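Local coordinates for protein BtrN (Bacillus circulans, PDB 4M7S) that catalyses the radical S-adenosylmethionine-dependent two-electron oxidation of 2-deoxy-scyllo-inosamine to amino-dideoxy-scyllo-inosose in butirosin biosynthesis, using two [4Fe-4S] clusters, at residues Gly182-Cys187 with Gln203-Ile208; Trp21-Ser26 with His60-Pro65; Thr215-Met220 with Gly227-Cys232. All blocks are in the same frame, centred on the assembly; numbering follows the deposited sequence. Where two conformers were deposited one is given.

Contact 1: Gly182-Cys187 with Gln203-Ile208; sequences GNVLPC and QHISDI. With SF4 (iron/sulfur cluster), chain B.
Val184 sets CG1 trans to its backbone N (chi1 -177°), which turns CG2 toward the helix, while Ile208, with CG1 trans to its carbonyl carbon and an extended chi2 (167°), carries CD1 out to meet it. Val184 CG2 and Ile208 CD1 lie 3.8 Å apart. The other branch of the isoleucine closes the approach nearer the backbone of Val184, Ile208 CG2 resting 3.9 Å from Val184 CB, so a branched side chain is met by both arms of another. Ile205 adds a looser touch from one turn earlier, its CG1 standing 4.5 Å from Val184 CG2. No hydrogen bond joins the two segments, and the buried surface totals 126 Å².

The helix start is fixed separately. His204 occupies the N-cap position, and its ND1 accepts from Ser206 N at 2.9 Å, nearly straight at 164° and almost exactly in the ring plane. His204 NE2 is bonded to Ser50 OG, and Gln47 OE1 takes Ile205 N, linking this start to helix 38-50. Strand 183-185 pairs with its neighbours 175-178 and 198-199 and runs on to Cys187, whose SG binds the iron FE3 of the auxiliary cluster at 2.5 Å. Purely apolar packing thus seats the short helix on the strand leading to a cluster ligand, while an imidazole accepting at ND1 is consistent with a neutral ring protonated at NE2.

Contact 2: Trp21-Ser26 with His60-Pro65; sequences WYCPNS and HFYGEP. With SF4 (iron/sulfur cluster), chain C.
Two partners grip Cys23 SG: the iron FE3 of the AdoMet-binding cluster at 2.4 Å, and Asn25 N, which donates a fairly straight hydrogen bond (154°) at 3.6 Å. With SG anti to the backbone N (chi1 -179°), the sulfur reaches both the iron and the edge of the Tyr62 ring. There it stands 3.7 Å from Tyr62 CD1, 77° off the ring normal, a Cys sulfur-aromatic contact. Pro24 covers part of one face of the same ring, its CG reaching Tyr62 CE1 at 3.4 Å with the two side chains at about a right angle. The next residue, Asn25, holds its amide plane almost perpendicular to that ring, and ND2 points at Tyr62 O; the modelled separation is too short to be taken literally, so this bond is doubtful. The tyrosine hydroxyl is bonded to Phe188 O, and Phe191 meets the ring edge-to-face.

Cys16, Cys20 and Cys23 form the CX3CX2C motif of radical SAM enzymes, and Gly63-Glu64-Pro65 resembles the family's GGEP segment. Sulfur-aromatic and proline-ring contacts thus join the cluster loop to the Tyr62 loop, and Asn25 N is a second-shell donor expected to polarise the iron-bound sulfur slightly.

Contact 3: Thr215-Met220 with Gly227-Cys232; sequences TSFRKM and GKSDLC. With SF4 (iron/sulfur cluster), chain B.
Phe217 is the first residue of helix segment 215-220 to reach across to 227-232, its ring sent there by CG lying trans to the backbone N. The ring end does the touching. Ser229 OG comes to the ring edge, in its plane, 3.5 Å from Phe217 CE1. At the next carbon, Phe217 CZ has Cys232 SG at 3.6 Å; the sulfur stands 68° off the ring normal, an oblique sulfur-aromatic contact. Leu231 brings CD1 to 4.0 Å from the same Phe217 CZ, its side chain set about square to the phenylalanine. The ring also touches Pro172 and Pro186.

Ser229 OG is more than a neighbour of the ring. It accepts from Cys232 N at 3.1 Å and 159°, the ST motif, with a second and weak bond from Leu231 N. The ST motif ties the turn that carries Cys232, whose SG binds the iron FE2 of the auxiliary cluster at 2.3 Å, while Leu231 CD2 lies 3.8 Å from cluster sulfur S4. This belongs to the SPASM-related C-terminal part of the radical SAM protein, where Cys169, Cys187 and Cys235 also line the cluster pocket. Phe217 is thus a second-shell residue, packed on the sulfur of a first-shell ligand.

One turn of helix further on, Met220, a selenomethionine introduced for labelling, crosses the aliphatic part of Lys228 near the protein surface. Its CG meets Lys228 CE at 3.7 Å. Extended first and second torsions run Met220 SE out alongside that same methylene, and the bend at chi3 (-58°) places the terminal methyl, Met220 CE, 4.0 Å from Lys228 CE.

How the contacts relate
Contact 1 is buried and wholly apolar across its segments; contact 3 is mostly buried around its phenylalanine but opens to the surface at Met220 and Lys228; contact 2, partly buried, is the one with a polar link between its segments, though its very short distance makes it doubtful. Contacts 1 and 3 each have a segment that supplies a cysteine to the same cluster, and they adjoin in space: Pro186 CG lies 3.5 Å from Phe217 CE2, and helices 205-209 and 212-222 follow each other in the chain. Contact 2 serves the other cluster, in the radical SAM part, yet meets contact 1 where Leu185 CD1 packs 3.5 Å from Phe61 CZ. Contacts 2 and 3 do not touch.

Contact 1: Gly182-Cys187 with Gln203-Ile208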
loop_
_atom_site.group_PDB
_atom_site.type_symbol
_atom_site.label_atom_id
_atom_site.label_comp_id
_atom_site.label_asym_id
_atom_site.label_seq_id
_atom_site.Cartn_x
_atom_site.Cartn_y
_atom_site.Cartn_z
ATOM N N GLY A 182 7.309 -9.404 4.267
ATOM C CA GLY A 182 6.213 -10.235 3.776
ATOM C C GLY A 182 4.922 -10.206 4.586
ATOM O O GLY A 182 3.925 -10.826 4.206
ATOM N N ASN A 183 4.928 -9.501 5.708
ATOM C CA ASN A 183 3.733 -9.446 6.551
ATOM C C ASN A 183 2.594 -8.738 5.849
ATOM O O ASN A 183 2.799 -7.732 5.164
ATOM C CB ASN A 183 4.031 -8.746 7.872
ATOM C CG ASN A 183 4.922 -9.566 8.768
ATOM O OD1 ASN A 183 4.962 -10.795 8.665
ATOM N ND2 ASN A 183 5.621 -8.898 9.677
ATOM N N VAL A 184 1.386 -9.262 6.021
ATOM C CA VAL A 184 0.222 -8.660 5.390
ATOM C C VAL A 184 -0.576 -7.882 6.440
ATOM O O VAL A 184 -0.938 -8.427 7.486
ATOM C CB VAL A 184 -0.653 -9.730 4.730
ATOM C CG1 VAL A 184 -1.843 -9.087 4.008
ATOM C CG2 VAL A 184 0.190 -10.557 3.753
ATOM N N LEU A 185 -0.833 -6.607 6.161
ATOM C CA LEU A 185 -1.577 -5.745 7.081
ATOM C C LEU A 185 -2.880 -5.321 6.390
ATOM O O LEU A 185 -2.950 -5.289 5.156
ATOM C CB LEU A 185 -0.746 -4.508 7.454
ATOM C CG LEU A 185 0.736 -4.726 7.768
ATOM C CD1 LEU A 185 1.440 -3.386 7.972
ATOM C CD2 LEU A 185 0.936 -5.630 8.990
ATOM N N PRO A 186 -3.911 -4.979 7.180
ATOM C CA PRO A 186 -5.217 -4.634 6.617
ATOM C C PRO A 186 -5.327 -3.165 6.245
ATOM O O PRO A 186 -6.359 -2.767 5.713
ATOM C CB PRO A 186 -6.170 -4.928 7.782
ATOM C CG PRO A 186 -5.368 -4.596 8.983
ATOM C CD PRO A 186 -3.954 -5.036 8.654
ATOM N N CYS A 187 -4.285 -2.374 6.512
ATOM C CA CYS A 187 -4.374 -0.926 6.329
ATOM C C CYS A 187 -3.019 -0.200 6.282
ATOM O O CYS A 187 -2.035 -0.655 6.865
ATOM C CB CYS A 187 -5.200 -0.318 7.454
ATOM S SG CYS A 187 -5.147 1.462 7.423
ATOM N N GLN A 203 2.463 -18.328 3.180
ATOM C CA GLN A 203 1.066 -18.607 2.898
ATOM C C GLN A 203 0.586 -17.737 1.747
ATOM O O GLN A 203 1.051 -16.613 1.581
ATOM C CB GLN A 203 0.230 -18.327 4.153
ATOM C CG GLN A 203 -1.235 -18.678 4.045
ATOM C CD GLN A 203 -1.920 -18.685 5.400
ATOM O OE1 GLN A 203 -1.575 -17.900 6.290
ATOM N NE2 GLN A 203 -2.882 -19.585 5.570
ATOM N N HIS A 204 -0.335 -18.265 0.948
ATOM C CA HIS A 204 -0.861 -17.536 -0.196
ATOM C C HIS A 204 -1.647 -16.315 0.252
ATOM O O HIS A 204 -2.435 -16.375 1.200
ATOM C CB HIS A 204 -1.746 -18.444 -1.052
ATOM C CG HIS A 204 -1.954 -17.943 -2.449
ATOM N ND1 HIS A 204 -2.726 -16.843 -2.738
ATOM C CD2 HIS A 204 -1.500 -18.413 -3.640
ATOM C CE1 HIS A 204 -2.726 -16.636 -4.046
ATOM N NE2 HIS A 204 -1.996 -17.578 -4.616
ATOM N N ILE A 205 -1.437 -15.201 -0.437
ATOM C CA ILE A 205 -2.069 -13.963 -0.021
ATOM C C ILE A 205 -3.586 -14.039 -0.128
ATOM O O ILE A 205 -4.292 -13.329 0.585
ATOM C CB ILE A 205 -1.533 -12.750 -0.786
ATOM C CG1 ILE A 205 -1.974 -11.460 -0.074
ATOM C CG2 ILE A 205 -1.962 -12.812 -2.252
ATOM C CD1 ILE A 205 -1.436 -10.210 -0.680
ATOM N N SER A 206 -4.093 -14.913 -0.998
ATOM C CA SER A 206 -5.532 -15.071 -1.093
ATOM C C SER A 206 -6.066 -15.757 0.156
ATOM O O SER A 206 -7.167 -15.451 0.625
ATOM C CB SER A 206 -5.910 -15.896 -2.322
ATOM O OG SER A 206 -7.311 -16.076 -2.373
ATOM N N ASP A 207 -5.297 -16.714 0.673
ATOM C CA ASP A 207 -5.689 -17.441 1.878
ATOM C C ASP A 207 -5.606 -16.547 3.115
ATOM O O ASP A 207 -6.381 -16.700 4.054
ATOM C CB ASP A 207 -4.809 -18.677 2.068
ATOM C CG ASP A 207 -5.045 -19.728 1.000
ATOM O OD1 ASP A 207 -6.193 -19.855 0.525
ATOM O OD2 ASP A 207 -4.080 -20.430 0.643
ATOM N N ILE A 208 -4.641 -15.631 3.115
ATOM C CA ILE A 208 -4.517 -14.663 4.192
ATOM C C ILE A 208 -5.702 -13.703 4.143
ATOM O O ILE A 208 -6.376 -13.477 5.148
ATOM C CB ILE A 208 -3.195 -13.882 4.073
ATOM C CG1 ILE A 208 -2.006 -14.825 4.306
ATOM C CG2 ILE A 208 -3.156 -12.714 5.052
ATOM C CD1 ILE A 208 -0.668 -14.221 3.894
HETATM FE FE1 SF4 B . -8.171 3.726 10.433
HETATM FE FE2 SF4 B . -8.684 1.154 11.017
HETATM FE FE3 SF4 B . -7.058 1.796 8.989
HETATM FE FE4 SF4 B . -9.684 2.180 8.803
HETATM S S1 SF4 B . -8.646 0.128 8.955
HETATM S S2 SF4 B . -8.076 3.682 8.144
HETATM S S3 SF4 B . -10.226 2.843 10.930
HETATM S S4 SF4 B . -6.620 2.202 11.210
#

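Contact 2: Trp21-Ser26 with His60-Pro65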
loop_
_atom_site.group_PDB
_atom_site.type_symbol
_atom_site.label_atom_id
_atom_site.label_comp_id
_atom_site.label_asym_id
_atom_site.label_seq_id
_atom_site.Cartn_x
_atom_site.Cartn_y
_atom_site.Cartn_z
ATOM N N TRP A 21 8.711 14.817 10.411
ATOM C CA TRP A 21 8.393 14.557 11.811
ATOM C C TRP A 21 6.957 14.065 11.991
ATOM O O TRP A 21 6.654 13.371 12.957
ATOM C CB TRP A 21 8.677 15.776 12.692
ATOM C CG TRP A 21 8.917 15.397 14.134
ATOM C CD1 TRP A 21 8.203 15.808 15.225
ATOM C CD2 TRP A 21 9.931 14.501 14.626
ATOM N NE1 TRP A 21 8.718 15.232 16.366
ATOM C CE2 TRP A 21 9.773 14.435 16.027
ATOM C CE3 TRP A 21 10.949 13.761 14.018
ATOM C CZ2 TRP A 21 10.610 13.645 16.828
ATOM C CZ3 TRP A 21 11.776 12.983 14.819
ATOM C CH2 TRP A 21 11.603 12.937 16.210
ATOM N N TYR A 22 6.084 14.410 11.049
ATOM C CA TYR A 22 4.698 13.956 11.095
ATOM C C TYR A 22 4.556 12.511 10.619
ATOM O O TYR A 22 3.481 11.920 10.727
ATOM C CB TYR A 22 3.788 14.884 10.282
ATOM C CG TYR A 22 4.312 15.226 8.900
ATOM C CD1 TYR A 22 3.988 14.443 7.798
ATOM C CD2 TYR A 22 5.121 16.339 8.699
ATOM C CE1 TYR A 22 4.457 14.754 6.535
ATOM C CE2 TYR A 22 5.598 16.658 7.442
ATOM C CZ TYR A 22 5.261 15.864 6.363
ATOM O OH TYR A 22 5.730 16.178 5.106
ATOM N N CYS A 23 5.644 11.943 10.099
ATOM C CA CYS A 23 5.621 10.578 9.573
ATOM C C CYS A 23 6.181 9.551 10.547
ATOM O O CYS A 23 7.224 9.784 11.160
ATOM C CB CYS A 23 6.420 10.482 8.275
ATOM S SG CYS A 23 6.426 8.796 7.498
ATOM N N PRO A 24 5.497 8.398 10.668
ATOM C CA PRO A 24 5.901 7.225 11.454
ATOM C C PRO A 24 7.388 6.887 11.367
ATOM O O PRO A 24 7.964 6.469 12.373
ATOM C CB PRO A 24 5.077 6.106 10.824
ATOM C CG PRO A 24 3.789 6.788 10.483
ATOM C CD PRO A 24 4.152 8.215 10.089
ATOM N N ASN A 25 7.987 7.044 10.187
ATOM C CA ASN A 25 9.436 6.947 10.044
ATOM C C ASN A 25 10.187 7.813 11.057
ATOM O O ASN A 25 11.230 7.415 11.581
ATOM C CB ASN A 25 9.855 7.325 8.625
ATOM C CG ASN A 25 9.363 6.339 7.597
ATOM O OD1 ASN A 25 9.204 5.153 7.885
ATOM N ND2 ASN A 25 9.114 6.821 6.385
ATOM N N SER A 26 9.647 8.998 11.333
ATOM C CA SER A 26 10.221 9.893 12.331
ATOM C C SER A 26 9.223 10.159 13.462
ATOM O O SER A 26 8.320 10.982 13.316
ATOM C CB SER A 26 10.640 11.214 11.685
ATOM N N HIS A 60 5.026 1.471 -2.156
ATOM C CA HIS A 60 5.350 2.431 -1.073
ATOM C C HIS A 60 4.527 2.168 0.205
ATOM O O HIS A 60 3.303 2.312 0.179
ATOM C CB HIS A 60 5.021 3.847 -1.579
ATOM C CG HIS A 60 5.305 4.955 -0.603
ATOM N ND1 HIS A 60 5.959 6.111 -0.970
ATOM C CD2 HIS A 60 4.987 5.107 0.706
ATOM C CE1 HIS A 60 6.057 6.915 0.074
ATOM N NE2 HIS A 60 5.476 6.331 1.104
ATOM N N PHE A 61 5.168 1.824 1.327
ATOM C CA PHE A 61 4.405 1.651 2.561
ATOM C C PHE A 61 4.743 2.905 3.345
ATOM O O PHE A 61 3.937 3.842 3.419
ATOM C CB PHE A 61 4.797 0.375 3.315
ATOM C CG PHE A 61 4.020 0.147 4.576
ATOM C CD1 PHE A 61 2.704 0.596 4.691
ATOM C CD2 PHE A 61 4.605 -0.498 5.658
ATOM C CE1 PHE A 61 1.985 0.409 5.855
ATOM C CE2 PHE A 61 3.890 -0.697 6.840
ATOM C CZ PHE A 61 2.572 -0.234 6.939
ATOM N N TYR A 62 5.947 2.946 3.903
ATOM C CA TYR A 62 6.435 4.181 4.524
ATOM C C TYR A 62 7.868 4.465 4.096
ATOM O O TYR A 62 8.641 5.117 4.813
ATOM C CB TYR A 62 6.323 4.117 6.038
ATOM C CG TYR A 62 4.929 4.388 6.555
ATOM C CD1 TYR A 62 4.495 5.686 6.793
ATOM C CD2 TYR A 62 4.046 3.345 6.795
ATOM C CE1 TYR A 62 3.218 5.939 7.269
ATOM C CE2 TYR A 62 2.765 3.583 7.267
ATOM C CZ TYR A 62 2.358 4.879 7.498
ATOM O OH TYR A 62 1.089 5.106 7.969
ATOM N N GLY A 63 8.215 3.964 2.918
ATOM C CA GLY A 63 9.533 4.190 2.355
ATOM C C GLY A 63 9.423 4.803 0.975
ATOM O O GLY A 63 8.328 4.897 0.414
ATOM N N GLU A 64 10.562 5.226 0.431
ATOM C CA GLU A 64 10.616 5.834 -0.891
ATOM C C GLU A 64 10.925 4.760 -1.926
ATOM O O GLU A 64 12.016 4.179 -1.905
ATOM C CB GLU A 64 11.714 6.906 -0.910
ATOM C CG GLU A 64 11.941 7.524 -2.272
ATOM C CD GLU A 64 10.641 8.011 -2.917
ATOM O OE1 GLU A 64 10.476 7.805 -4.141
ATOM O OE2 GLU A 64 9.803 8.612 -2.204
ATOM N N PRO A 65 9.975 4.487 -2.840
ATOM C CA PRO A 65 10.208 3.389 -3.789
ATOM C C PRO A 65 11.376 3.646 -4.748
ATOM O O PRO A 65 12.033 2.690 -5.149
ATOM C CB PRO A 65 8.875 3.276 -4.555
ATOM C CG PRO A 65 8.213 4.626 -4.387
ATOM C CD PRO A 65 8.664 5.138 -3.029
HETATM FE FE1 SF4 C . 9.332 9.833 3.638
HETATM FE FE2 SF4 C . 8.293 12.089 4.597
HETATM FE FE3 SF4 C . 7.392 9.759 5.500
HETATM FE FE4 SF4 C . 6.810 10.484 2.952
HETATM S S1 SF4 C . 6.067 11.515 4.864
HETATM S S2 SF4 C . 7.526 8.417 3.630
HETATM S S3 SF4 C . 8.715 11.650 2.378
HETATM S S4 SF4 C . 9.526 10.591 5.817
#

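Contact 3: Thr215-Met220 with Gly227-Cys232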
loop_
_atom_site.group_PDB
_atom_site.type_symbol
_atom_site.label_atom_id
_atom_site.label_comp_id
_atom_site.label_asym_id
_atom_site.label_seq_id
_atom_site.Cartn_x
_atom_site.Cartn_y
_atom_site.Cartn_z
ATOM N N THR A 215 -11.095 -11.692 7.665
ATOM C CA THR A 215 -12.521 -11.658 7.351
ATOM C C THR A 215 -13.360 -11.003 8.448
ATOM O O THR A 215 -14.224 -10.167 8.170
ATOM C CB THR A 215 -13.042 -13.073 7.051
ATOM O OG1 THR A 215 -12.338 -13.586 5.910
ATOM C CG2 THR A 215 -14.531 -13.052 6.770
ATOM N N SER A 216 -13.112 -11.384 9.694
ATOM C CA SER A 216 -13.868 -10.799 10.792
ATOM C C SER A 216 -13.473 -9.335 10.987
ATOM O O SER A 216 -14.313 -8.503 11.323
ATOM C CB SER A 216 -13.682 -11.598 12.083
ATOM O OG SER A 216 -12.335 -11.592 12.497
ATOM N N PHE A 217 -12.202 -9.015 10.749
ATOM C CA PHE A 217 -11.738 -7.641 10.920
ATOM C C PHE A 217 -12.449 -6.724 9.936
ATOM O O PHE A 217 -12.951 -5.671 10.318
ATOM C CB PHE A 217 -10.218 -7.538 10.737
ATOM C CG PHE A 217 -9.658 -6.164 11.009
ATOM C CD1 PHE A 217 -9.583 -5.673 12.309
ATOM C CD2 PHE A 217 -9.191 -5.369 9.970
ATOM C CE1 PHE A 217 -9.056 -4.411 12.564
ATOM C CE2 PHE A 217 -8.655 -4.109 10.219
ATOM C CZ PHE A 217 -8.594 -3.629 11.512
ATOM N N ARG A 218 -12.500 -7.118 8.667
ATOM C CA ARG A 218 -13.089 -6.240 7.665
ATOM C C ARG A 218 -14.605 -6.139 7.859
ATOM O O ARG A 218 -15.199 -5.097 7.586
ATOM C CB ARG A 218 -12.702 -6.647 6.229
ATOM C CG ARG A 218 -13.558 -7.726 5.602
ATOM C CD ARG A 218 -13.166 -7.933 4.136
ATOM N NE ARG A 218 -11.725 -8.098 3.986
ATOM C CZ ARG A 218 -11.106 -9.275 3.946
ATOM N NH1 ARG A 218 -11.801 -10.399 4.019
ATOM N NH2 ARG A 218 -9.791 -9.332 3.817
ATOM N N LYS A 219 -15.218 -7.216 8.352
ATOM C CA LYS A 219 -16.646 -7.218 8.683
ATOM C C LYS A 219 -16.928 -6.291 9.864
ATOM O O LYS A 219 -17.905 -5.536 9.869
ATOM C CB LYS A 219 -17.103 -8.644 9.020
ATOM C CG LYS A 219 -18.498 -8.749 9.626
ATOM C CD LYS A 219 -18.671 -10.106 10.296
ATOM C CE LYS A 219 -18.116 -11.219 9.408
ATOM N NZ LYS A 219 -17.639 -12.404 10.187
HETATM N N MSE A 220 -16.058 -6.365 10.864
HETATM C CA MSE A 220 -16.157 -5.564 12.083
HETATM C C MSE A 220 -16.023 -4.069 11.755
HETATM O O MSE A 220 -16.747 -3.236 12.299
HETATM C CB MSE A 220 -15.049 -6.017 13.045
HETATM C CG MSE A 220 -14.943 -5.288 14.370
HETATM SE SE MSE A 220 -13.186 -5.555 15.216
HETATM C CE MSE A 220 -13.180 -7.493 15.361
ATOM N N GLY A 227 -13.881 0.916 17.768
ATOM C CA GLY A 227 -13.529 0.944 19.177
ATOM C C GLY A 227 -13.015 -0.380 19.702
ATOM O O GLY A 227 -12.385 -0.435 20.751
ATOM N N LYS A 228 -13.264 -1.448 18.954
ATOM C CA LYS A 228 -12.931 -2.791 19.409
ATOM C C LYS A 228 -11.515 -3.177 19.002
ATOM O O LYS A 228 -10.887 -4.031 19.631
ATOM C CB LYS A 228 -13.951 -3.788 18.856
ATOM C CG LYS A 228 -13.990 -5.117 19.584
ATOM C CD LYS A 228 -15.335 -5.807 19.400
ATOM C CE LYS A 228 -15.732 -5.910 17.931
ATOM N NZ LYS A 228 -17.151 -6.379 17.784
ATOM N N SER A 229 -11.021 -2.522 17.950
ATOM C CA SER A 229 -9.693 -2.776 17.408
ATOM C C SER A 229 -8.629 -1.844 17.998
ATOM O O SER A 229 -8.807 -0.631 18.026
ATOM C CB SER A 229 -9.716 -2.581 15.891
ATOM O OG SER A 229 -8.397 -2.524 15.397
ATOM N N ASP A 230 -7.509 -2.406 18.438
ATOM C CA ASP A 230 -6.414 -1.587 18.951
ATOM C C ASP A 230 -5.780 -0.739 17.849
ATOM O O ASP A 230 -5.137 0.276 18.126
ATOM C CB ASP A 230 -5.349 -2.458 19.617
ATOM C CG ASP A 230 -5.790 -2.988 20.973
ATOM O OD1 ASP A 230 -6.773 -2.451 21.539
ATOM O OD2 ASP A 230 -5.141 -3.933 21.475
ATOM N N LEU A 231 -5.955 -1.171 16.603
ATOM C CA LEU A 231 -5.490 -0.409 15.450
ATOM C C LEU A 231 -6.416 0.782 15.237
ATOM O O LEU A 231 -5.966 1.922 15.154
ATOM C CB LEU A 231 -5.516 -1.286 14.194
ATOM C CG LEU A 231 -4.502 -1.117 13.059
ATOM C CD1 LEU A 231 -5.102 -1.606 11.726
ATOM C CD2 LEU A 231 -3.891 0.296 12.944
ATOM N N CYS A 232 -7.715 0.510 15.162
ATOM C CA CYS A 232 -8.680 1.504 14.673
ATOM C C CYS A 232 -9.274 2.447 15.713
ATOM O O CYS A 232 -9.712 3.546 15.371
ATOM C CB CYS A 232 -9.817 0.797 13.929
ATOM S SG CYS A 232 -9.191 -0.319 12.651
HETATM FE FE1 SF4 B . -8.171 3.726 10.433
HETATM FE FE2 SF4 B . -8.684 1.154 11.017
HETATM FE FE3 SF4 B . -7.058 1.796 8.989
HETATM FE FE4 SF4 B . -9.684 2.180 8.803
HETATM S S1 SF4 B . -8.646 0.128 8.955
HETATM S S2 SF4 B . -8.076 3.682 8.144
HETATM S S3 SF4 B . -10.226 2.843 10.930
HETATM S S4 SF4 B . -6.620 2.202 11.210
#